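Local coordinates for chromosome partition protein Smc (Pyrococcus furiosus, PDB 3KTA) that is probably required for chromosome condensation and partitioning, its two terminal regions joining into an ABC-type ATPase head that also has adenylate kinase activity, at residues 35-40 and 46-51; 8-13 and 41-46; 18-23 and 71-76; 22-27 and 50-55. All blocks are in the same frame, centred on the assembly; numbering follows the deposited sequence.

Contact 1: residues 35-40 and 46-51; sequences LILENP and GGLEIE
Residues 35-37 and 48-51 form the two antiparallel strands of a hairpin, with axes 4.6 Å apart and directions 145° from each other; Ile36 and Glu49 are the hydrogen-bonded pair between the non-hydrogen-bonded pairs Leu35-Ile50 and Leu37-Leu48. Ile36 N gives a 2.9 Å bond to Glu49 O, and the return bond from Glu49 N to Ile36 O is 2.7 Å long and lies in the carbonyl plane. Beyond the strand end one more rung follows, a nearly straight bond of 2.9 Å from Glu38 N to Gly47 O. A bridging water donates to that same Gly47 O and accepts from Asn39 N. Glu38 then adds a side-chain bond: CG stands beside the backbone N (chi1 -73°), and the extended chain brings OE1 to within 2.8 Å of Gly47 N. The amide meets this oxygen from above the carboxylate plane, 54° out of it. Glu49, bent at its second torsion, turns its own OE1 back to Ile50 N.

The apolar side chains divide between the faces. Leu35 and Ile50 lie side by side, Leu35 CD2 being 3.9 Å from Ile50 CG1, while Leu48 CD2 reaches across to Leu35 CB at 4.0 Å. On the Ile36 face, Ile36 CD1 rests 3.7 Å from Glu51 CB, and the Glu51 carboxylate goes on to a salt bridge with Arg34. The leucine face covers helix 4-27, Leu35 lying on Phe20, Leu37 on Met10 and Phe13, and Leu48 on Phe13; Leu48 O is bonded by Arg159 of the partner chain.

Contact 2: residues 8-13 and 41-46; sequences VFMRTF and EDPFSG
Phe9 and Phe44 form an oblique aromatic pair, their ring centroids 5.0 Å apart and their planes at 57°. The two side chains run past one another in opposing senses, and the point of closest approach lies at the root of one and the end of the other, Phe44 CZ coming to 3.4 Å from Phe9 CB. Phe9 is delivered by a first torsion that swings CG fully away from the backbone N (chi1 180°), which carries the ring off helix 4-27 toward the turn of the hairpin.

Aliphatic packing comes from Pro43. Its CB lies 3.7 Å from Phe9 CE2, while its CG lies 3.9 Å from the selenium (SE) of Met10, a selenomethionine. That side chain is bent at its second and third torsions, and the selenium sits at the edge of the Phe9 ring, in its plane. An alanine in place of Phe9 is likely to open a gap facing Phe44 and Pro43, leaving the Phe44 ring freer to turn.

No hydrogen bond crosses between the segments; polar bonds instead shape the turn that offers these groups. Ser45 N bonds Asp42 O at 2.8 Å, and Gly46 N bonds Pro43 O at 2.9 Å. Asp42 N is in turn held by Asn39 OD1.

Phe44 also packs on Ile169 of the partner chain, and Phe9 on Asp164 of that chain. Here a short 3-10 turn joining two strands of a beta hairpin sits against a long helix, within the ABC-type head domain of an SMC protein.

Contact 3: residues 18-23 and 71-76; sequences RNFSEI and ALTALA
Phe20 holds CG opposite the backbone N across the CA-CB bond (chi1 172°), which swings its ring toward Thr73 and Ala76; in Ile23, one turn on, CG1 stands beside the backbone N (chi1 -64°), leaving the CG2 branch to meet Ala76. The ring comes edge-on. Its CE1 lies 3.6 Å from Thr73 O, with that oxygen in the ring plane, and 3.7 Å from Ala76 CB. The neighbouring CD1 rests 3.6 Å from Ala76 C, so one edge of the phenyl runs along backbone atoms of the facing helix as well as a methyl group.

The axes of the two helix segments come within 9.6 Å of each other, with 140° between their directions. Helix 67-84 begins at the Ser-Gly-Gly of the ABC signature motif, and the contact packs this helix against helix 4-27. Ala76 permits a near approach: Ile23 and Ala76 have CA atoms 5.5 Å apart, and Ile23 CG2 touches Ala76 CA at 3.8 Å.

A serine replacing Phe20 would probably leave a gap beside Ala76 and Thr73, with the ring-edge contacts lost. The same ring also touches Ala33 of the hairpin. Thr73 OG1 is bonded within its own helix to Glu69 O, while Asn19, beside Phe20 in sequence, bonds Ala80 O and Lys83.

Contact 4: residues 22-27 and 50-55; sequences EIFAKL and IEAKPA
The helical bond from Leu27 N to Ile23 O, at 2.9 Å the shortest polar bond within either segment, belongs to the turn that presents Phe24 to Ala52 and Pro54. No hydrogen bond crosses between the segments, and a single phenyl ring carries the contact. The CA-CB bond of Phe24 points toward the strand, and its first torsion sets CG opposite the backbone N (chi1 -173°), which sends the far end of the ring to the strand while the backbones stay well apart, with the CA atoms of Phe24 and Ala52 8.7 Å from each other. The ring tip, CZ, meets the Ala52 methyl at 4.0 Å, an oblique approach. Pro54 comes from another direction: its CA lies 4.3 Å from Phe24 CZ, at the ring edge and near its plane.

Lys53 contributes backbone alone here, its amine leading away from the helix, and Phe24 CE2 passes 4.2 Å from Lys53 O. The strand bearing these groups is bonded through its backbone on both sides, Lys53 to Ser32 and Ala52 to Lys60. Phe24 lies between helix 4-27 and the hairpin, touching Ala33 of strand 32-37 and Thr73 of helix 67-84 as well.

Overall arrangement
The four contacts illustrate how chemistry changes with place in the fold around helix 4-27 and hairpin 32-53. Contact 1 makes the hairpin itself, with a backbone ladder and a carboxylate bond from the exposed Glu38; in contacts 2, 3 and 4 no hydrogen bond crosses, and phenylalanines of helix 4-27 do most of the work. Contact 3 is the buried one, its centre about 8 Å from that of the chain, and alone joins two helices. Contact 2 is the most peripheral, centred about 25 Å from the chain's centre, where the helix meets the hairpin turn. Contacts 3 and 4, with centres about 6 Å apart, meet at Thr73, Phe24 and Ile50, while Phe13 and Met10 link contacts 1 and 2.

Contact 1: residues 35-40 and 46-51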
# COMPACT_ATOMS: atom_id res chain seq x y z
N LEU B 35 4.71 -13.01 18.02
CA LEU B 35 3.26 -12.98 18.00
C LEU B 35 2.74 -13.96 19.04
O LEU B 35 3.27 -15.07 19.18
CB LEU B 35 2.71 -13.37 16.63
CG LEU B 35 3.16 -12.55 15.42
CD1 LEU B 35 2.37 -12.96 14.20
CD2 LEU B 35 3.01 -11.05 15.68
N ILE B 36 1.71 -13.56 19.78
CA ILE B 36 1.17 -14.39 20.85
C ILE B 36 -0.34 -14.47 20.74
O ILE B 36 -1.00 -13.44 20.67
CB ILE B 36 1.53 -13.79 22.21
CG1 ILE B 36 3.04 -13.56 22.32
CG2 ILE B 36 1.02 -14.67 23.35
CD1 ILE B 36 3.44 -12.75 23.52
N LEU B 37 -0.89 -15.68 20.70
CA LEU B 37 -2.35 -15.83 20.75
C LEU B 37 -2.80 -15.64 22.20
O LEU B 37 -2.25 -16.27 23.10
CB LEU B 37 -2.77 -17.21 20.24
CG LEU B 37 -2.58 -17.43 18.73
CD1 LEU B 37 -2.80 -18.88 18.33
CD2 LEU B 37 -3.52 -16.52 17.94
N GLU B 38 -3.77 -14.76 22.41
CA GLU B 38 -4.26 -14.49 23.76
C GLU B 38 -4.84 -15.75 24.38
O GLU B 38 -4.79 -15.95 25.60
CB GLU B 38 -5.32 -13.39 23.73
CG GLU B 38 -4.77 -12.01 23.46
CD GLU B 38 -5.83 -10.94 23.61
OE1 GLU B 38 -7.03 -11.28 23.58
OE2 GLU B 38 -5.46 -9.76 23.77
N ASN B 39 -5.39 -16.60 23.52
CA ASN B 39 -5.98 -17.85 23.94
C ASN B 39 -5.55 -18.99 23.02
O ASN B 39 -6.23 -19.33 22.07
CB ASN B 39 -7.51 -17.73 23.96
CG ASN B 39 -8.17 -18.85 24.74
OD1 ASN B 39 -7.83 -20.02 24.59
ND2 ASN B 39 -9.13 -18.49 25.59
N PRO B 40 -4.38 -19.59 23.31
CA PRO B 40 -3.82 -20.67 22.49
C PRO B 40 -4.72 -21.91 22.36
O PRO B 40 -4.69 -22.57 21.32
CB PRO B 40 -2.52 -21.03 23.21
CG PRO B 40 -2.17 -19.83 23.99
CD PRO B 40 -3.47 -19.18 24.38
N GLY B 46 -9.97 -15.28 21.43
CA GLY B 46 -9.07 -14.25 21.92
C GLY B 46 -8.39 -13.52 20.78
O GLY B 46 -8.63 -13.82 19.62
N GLY B 47 -7.55 -12.55 21.12
CA GLY B 47 -6.86 -11.74 20.13
C GLY B 47 -5.46 -12.23 19.81
O GLY B 47 -5.04 -13.30 20.23
N LEU B 48 -4.73 -11.43 19.05
CA LEU B 48 -3.37 -11.77 18.70
C LEU B 48 -2.49 -10.59 19.09
O LEU B 48 -2.65 -9.47 18.58
CB LEU B 48 -3.28 -12.10 17.20
CG LEU B 48 -1.98 -12.66 16.61
CD1 LEU B 48 -2.26 -13.28 15.25
CD2 LEU B 48 -0.92 -11.58 16.51
N GLU B 49 -1.58 -10.83 20.03
CA GLU B 49 -0.77 -9.75 20.58
C GLU B 49 0.61 -9.73 19.96
O GLU B 49 1.07 -10.72 19.43
CB GLU B 49 -0.63 -9.89 22.10
CG GLU B 49 -1.59 -9.01 22.90
CD GLU B 49 -1.16 -7.54 22.95
OE1 GLU B 49 -0.49 -7.06 22.01
OE2 GLU B 49 -1.51 -6.87 23.95
N ILE B 50 1.26 -8.57 20.03
CA ILE B 50 2.66 -8.45 19.63
C ILE B 50 3.47 -8.14 20.86
O ILE B 50 3.10 -7.26 21.64
CB ILE B 50 2.84 -7.31 18.60
CG1 ILE B 50 2.09 -7.63 17.31
CG2 ILE B 50 4.33 -7.07 18.31
CD1 ILE B 50 2.09 -6.51 16.29
N GLU B 51 4.55 -8.87 21.06
CA GLU B 51 5.50 -8.59 22.13
C GLU B 51 6.89 -8.39 21.56
O GLU B 51 7.47 -9.31 20.98
CB GLU B 51 5.50 -9.72 23.17
CG GLU B 51 6.62 -9.63 24.18
CD GLU B 51 6.76 -10.91 24.98
OE1 GLU B 51 7.73 -11.66 24.73
OE2 GLU B 51 5.90 -11.15 25.84
O HOH W 1 -6.30 -15.84 20.84

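Contact 2: residues 8-13 and 41-46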
# COMPACT_ATOMS: atom_id res chain seq x y z
N VAL B 8 -6.43 -25.33 10.04
CA VAL B 8 -6.00 -24.40 8.99
C VAL B 8 -5.46 -23.12 9.62
O VAL B 8 -4.43 -22.60 9.20
CB VAL B 8 -7.14 -24.07 8.00
CG1 VAL B 8 -6.67 -23.04 6.97
CG2 VAL B 8 -7.65 -25.33 7.31
N PHE B 9 -6.14 -22.62 10.65
CA PHE B 9 -5.69 -21.41 11.33
C PHE B 9 -4.30 -21.59 11.92
O PHE B 9 -3.43 -20.76 11.71
CB PHE B 9 -6.66 -20.95 12.42
CG PHE B 9 -6.21 -19.71 13.15
CD1 PHE B 9 -6.57 -18.44 12.68
CD2 PHE B 9 -5.43 -19.79 14.28
CE1 PHE B 9 -6.15 -17.29 13.34
CE2 PHE B 9 -5.00 -18.65 14.95
CZ PHE B 9 -5.36 -17.40 14.48
N MSE B 10 -4.11 -22.67 12.66
CA MSE B 10 -2.84 -22.88 13.36
C MSE B 10 -1.64 -23.02 12.41
O MSE B 10 -0.54 -22.54 12.70
CB MSE B 10 -2.94 -24.04 14.36
CG MSE B 10 -3.79 -23.70 15.62
SE MSE B 10 -3.26 -22.10 16.54
CE MSE B 10 -1.34 -22.40 16.57
N ARG B 11 -1.86 -23.66 11.26
CA ARG B 11 -0.80 -23.77 10.26
C ARG B 11 -0.44 -22.38 9.75
O ARG B 11 0.73 -22.03 9.58
CB ARG B 11 -1.24 -24.68 9.10
CG ARG B 11 -0.15 -24.98 8.09
CD ARG B 11 -0.64 -25.93 6.98
NE ARG B 11 -1.80 -25.40 6.26
N THR B 12 -1.47 -21.56 9.52
CA THR B 12 -1.25 -20.21 9.04
C THR B 12 -0.59 -19.38 10.12
O THR B 12 0.38 -18.67 9.86
CB THR B 12 -2.57 -19.56 8.59
OG1 THR B 12 -3.09 -20.30 7.47
CG2 THR B 12 -2.33 -18.12 8.19
N PHE B 13 -1.11 -19.45 11.34
CA PHE B 13 -0.53 -18.70 12.44
C PHE B 13 0.95 -19.03 12.68
O PHE B 13 1.78 -18.13 12.85
CB PHE B 13 -1.31 -18.84 13.75
CG PHE B 13 -0.63 -18.19 14.91
CD1 PHE B 13 -0.68 -16.80 15.07
CD2 PHE B 13 0.14 -18.94 15.79
CE1 PHE B 13 -0.00 -16.20 16.12
CE2 PHE B 13 0.81 -18.35 16.84
CZ PHE B 13 0.74 -16.97 17.01
N GLU B 41 -5.50 -22.22 23.39
CA GLU B 41 -6.40 -23.38 23.35
C GLU B 41 -7.55 -23.19 22.34
O GLU B 41 -7.87 -24.09 21.56
CB GLU B 41 -6.97 -23.64 24.75
N ASP B 42 -8.17 -22.01 22.39
CA ASP B 42 -9.19 -21.63 21.42
C ASP B 42 -8.90 -20.22 20.95
O ASP B 42 -9.36 -19.24 21.53
CB ASP B 42 -10.60 -21.67 22.04
CG ASP B 42 -11.66 -21.16 21.08
OD1 ASP B 42 -11.41 -21.20 19.86
OD2 ASP B 42 -12.73 -20.73 21.55
N PRO B 43 -8.08 -20.11 19.89
CA PRO B 43 -7.57 -18.83 19.41
C PRO B 43 -8.73 -17.95 19.02
O PRO B 43 -8.70 -16.73 19.20
CB PRO B 43 -6.79 -19.20 18.14
CG PRO B 43 -6.49 -20.66 18.27
CD PRO B 43 -7.65 -21.24 19.04
N PHE B 44 -9.77 -18.59 18.52
CA PHE B 44 -10.94 -17.88 18.05
C PHE B 44 -11.70 -17.20 19.20
O PHE B 44 -12.64 -16.44 18.95
CB PHE B 44 -11.82 -18.83 17.22
CG PHE B 44 -11.07 -19.53 16.11
CD1 PHE B 44 -10.97 -18.96 14.85
CD2 PHE B 44 -10.42 -20.73 16.33
CE1 PHE B 44 -10.27 -19.59 13.84
CE2 PHE B 44 -9.70 -21.36 15.31
CZ PHE B 44 -9.64 -20.80 14.08
N SER B 45 -11.27 -17.46 20.44
CA SER B 45 -11.85 -16.82 21.63
C SER B 45 -11.03 -15.65 22.15
O SER B 45 -11.33 -15.10 23.21
CB SER B 45 -12.01 -17.84 22.77
OG SER B 45 -13.19 -18.60 22.63
N GLY B 46 -9.97 -15.28 21.43
CA GLY B 46 -9.07 -14.25 21.92
C GLY B 46 -8.39 -13.52 20.78
O GLY B 46 -8.63 -13.82 19.62

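Contact 3: residues 18-23 and 71-76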
# COMPACT_ATOMS: atom_id res chain seq x y z
N ARG B 18 6.43 -17.34 12.82
CA ARG B 18 7.87 -17.58 12.62
C ARG B 18 8.44 -16.52 11.67
O ARG B 18 9.52 -15.96 11.93
CB ARG B 18 8.13 -18.99 12.08
CG ARG B 18 9.61 -19.24 11.77
CD ARG B 18 9.88 -20.69 11.41
N ASN B 19 7.70 -16.22 10.61
CA ASN B 19 8.09 -15.16 9.68
C ASN B 19 8.31 -13.84 10.42
O ASN B 19 9.29 -13.12 10.17
CB ASN B 19 7.03 -14.95 8.59
CG ASN B 19 6.95 -16.12 7.58
OD1 ASN B 19 7.80 -17.02 7.56
ND2 ASN B 19 5.92 -16.11 6.75
N PHE B 20 7.36 -13.49 11.29
CA PHE B 20 7.41 -12.22 11.97
C PHE B 20 8.65 -12.10 12.85
O PHE B 20 9.35 -11.08 12.85
CB PHE B 20 6.15 -12.04 12.82
CG PHE B 20 6.19 -10.83 13.73
CD1 PHE B 20 5.95 -9.55 13.22
CD2 PHE B 20 6.42 -10.98 15.08
CE1 PHE B 20 5.98 -8.44 14.05
CE2 PHE B 20 6.46 -9.87 15.92
CZ PHE B 20 6.23 -8.61 15.41
N SER B 21 8.92 -13.16 13.61
CA SER B 21 10.11 -13.16 14.47
C SER B 21 11.40 -13.01 13.64
O SER B 21 12.27 -12.21 13.98
CB SER B 21 10.13 -14.41 15.35
OG SER B 21 9.07 -14.36 16.29
N GLU B 22 11.51 -13.75 12.54
CA GLU B 22 12.70 -13.68 11.71
C GLU B 22 12.86 -12.30 11.09
O GLU B 22 13.94 -11.70 11.10
CB GLU B 22 12.68 -14.76 10.63
CG GLU B 22 12.78 -16.18 11.19
CD GLU B 22 12.66 -17.25 10.13
OE1 GLU B 22 12.44 -16.91 8.95
OE2 GLU B 22 12.79 -18.43 10.48
N ILE B 23 11.76 -11.77 10.56
CA ILE B 23 11.81 -10.47 9.91
C ILE B 23 12.09 -9.34 10.90
O ILE B 23 12.88 -8.45 10.61
CB ILE B 23 10.52 -10.19 9.11
CG1 ILE B 23 10.41 -11.20 7.97
CG2 ILE B 23 10.54 -8.75 8.57
CD1 ILE B 23 9.05 -11.22 7.27
N ALA B 71 6.83 1.66 13.59
CA ALA B 71 6.84 1.44 12.14
C ALA B 71 7.52 0.13 11.82
O ALA B 71 7.01 -0.66 11.04
CB ALA B 71 7.54 2.58 11.42
N LEU B 72 8.66 -0.12 12.45
CA LEU B 72 9.38 -1.36 12.20
C LEU B 72 8.60 -2.59 12.63
O LEU B 72 8.61 -3.61 11.97
CB LEU B 72 10.74 -1.36 12.88
CG LEU B 72 11.76 -0.45 12.21
CD1 LEU B 72 13.09 -0.49 12.96
CD2 LEU B 72 11.95 -0.82 10.74
N THR B 73 7.90 -2.47 13.76
CA THR B 73 7.09 -3.57 14.25
C THR B 73 5.95 -3.87 13.28
O THR B 73 5.69 -5.03 12.95
CB THR B 73 6.55 -3.24 15.66
OG1 THR B 73 7.66 -3.01 16.54
CG2 THR B 73 5.73 -4.39 16.20
N ALA B 74 5.27 -2.81 12.83
CA ALA B 74 4.18 -2.91 11.86
C ALA B 74 4.68 -3.48 10.54
O ALA B 74 4.01 -4.32 9.93
CB ALA B 74 3.55 -1.54 11.63
N LEU B 75 5.85 -3.03 10.10
CA LEU B 75 6.40 -3.52 8.84
C LEU B 75 6.75 -5.01 8.91
O LEU B 75 6.51 -5.77 7.97
CB LEU B 75 7.61 -2.69 8.41
CG LEU B 75 7.21 -1.33 7.84
CD1 LEU B 75 8.40 -0.39 7.76
CD2 LEU B 75 6.57 -1.50 6.46
N ALA B 76 7.31 -5.43 10.04
CA ALA B 76 7.63 -6.84 10.21
C ALA B 76 6.37 -7.68 10.12
O ALA B 76 6.38 -8.77 9.58
CB ALA B 76 8.34 -7.07 11.55

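Contact 4: residues 22-27 and 50-55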
# COMPACT_ATOMS: atom_id res chain seq x y z
N GLU B 22 11.51 -13.75 12.54
CA GLU B 22 12.70 -13.68 11.71
C GLU B 22 12.86 -12.30 11.09
O GLU B 22 13.94 -11.70 11.10
CB GLU B 22 12.68 -14.76 10.63
CG GLU B 22 12.78 -16.18 11.19
CD GLU B 22 12.66 -17.25 10.13
OE1 GLU B 22 12.44 -16.91 8.95
OE2 GLU B 22 12.79 -18.43 10.48
N ILE B 23 11.76 -11.77 10.56
CA ILE B 23 11.81 -10.47 9.91
C ILE B 23 12.09 -9.34 10.90
O ILE B 23 12.88 -8.45 10.61
CB ILE B 23 10.52 -10.19 9.11
CG1 ILE B 23 10.41 -11.20 7.97
CG2 ILE B 23 10.54 -8.75 8.57
CD1 ILE B 23 9.05 -11.22 7.27
N PHE B 24 11.47 -9.39 12.08
CA PHE B 24 11.74 -8.37 13.09
C PHE B 24 13.22 -8.33 13.45
O PHE B 24 13.81 -7.25 13.53
CB PHE B 24 10.91 -8.58 14.35
CG PHE B 24 11.03 -7.46 15.35
CD1 PHE B 24 10.13 -6.41 15.34
CD2 PHE B 24 12.05 -7.46 16.28
CE1 PHE B 24 10.25 -5.37 16.25
CE2 PHE B 24 12.18 -6.43 17.19
CZ PHE B 24 11.28 -5.38 17.17
N ALA B 25 13.82 -9.51 13.62
CA ALA B 25 15.24 -9.59 13.99
C ALA B 25 16.13 -9.05 12.87
O ALA B 25 17.17 -8.45 13.14
CB ALA B 25 15.62 -11.03 14.34
N LYS B 26 15.72 -9.27 11.63
CA LYS B 26 16.44 -8.74 10.47
C LYS B 26 16.38 -7.22 10.41
O LYS B 26 17.40 -6.55 10.22
CB LYS B 26 15.86 -9.33 9.18
CG LYS B 26 16.64 -9.05 7.91
CD LYS B 26 16.36 -10.12 6.86
CE LYS B 26 14.86 -10.24 6.57
NZ LYS B 26 14.56 -11.24 5.51
N LEU B 27 15.19 -6.67 10.59
CA LEU B 27 14.99 -5.22 10.51
C LEU B 27 15.61 -4.48 11.69
O LEU B 27 16.06 -3.35 11.55
CB LEU B 27 13.50 -4.89 10.41
CG LEU B 27 12.80 -5.35 9.13
CD1 LEU B 27 11.31 -4.97 9.19
CD2 LEU B 27 13.47 -4.75 7.90
N ILE B 50 1.26 -8.57 20.03
CA ILE B 50 2.66 -8.45 19.63
C ILE B 50 3.47 -8.14 20.86
O ILE B 50 3.10 -7.26 21.64
CB ILE B 50 2.84 -7.31 18.60
CG1 ILE B 50 2.09 -7.63 17.31
CG2 ILE B 50 4.33 -7.07 18.31
CD1 ILE B 50 2.09 -6.51 16.29
N GLU B 51 4.55 -8.87 21.06
CA GLU B 51 5.50 -8.59 22.13
C GLU B 51 6.89 -8.39 21.56
O GLU B 51 7.47 -9.31 20.98
CB GLU B 51 5.50 -9.72 23.17
CG GLU B 51 6.62 -9.63 24.18
CD GLU B 51 6.76 -10.91 24.98
OE1 GLU B 51 7.73 -11.66 24.73
OE2 GLU B 51 5.90 -11.15 25.84
N ALA B 52 7.44 -7.19 21.73
CA ALA B 52 8.72 -6.88 21.11
C ALA B 52 9.81 -6.48 22.12
O ALA B 52 9.54 -5.81 23.11
CB ALA B 52 8.55 -5.80 20.05
N LYS B 53 11.03 -6.90 21.83
CA LYS B 53 12.21 -6.51 22.58
C LYS B 53 13.16 -5.88 21.58
O LYS B 53 13.99 -6.56 21.00
CB LYS B 53 12.89 -7.76 23.16
CG LYS B 53 12.01 -8.60 24.07
CD LYS B 53 12.72 -9.89 24.50
CE LYS B 53 11.84 -10.71 25.42
NZ LYS B 53 12.54 -11.95 25.87
N PRO B 54 13.01 -4.57 21.35
CA PRO B 54 13.80 -3.84 20.35
C PRO B 54 15.31 -4.02 20.52
O PRO B 54 16.04 -4.06 19.53
CB PRO B 54 13.41 -2.38 20.59
CG PRO B 54 12.02 -2.46 21.14
CD PRO B 54 11.99 -3.71 21.98
N ALA B 55 15.77 -4.15 21.77
CA ALA B 55 17.19 -4.33 22.04
C ALA B 55 17.56 -5.76 22.44
O ALA B 55 18.70 -6.04 22.82
CB ALA B 55 17.67 -3.33 23.11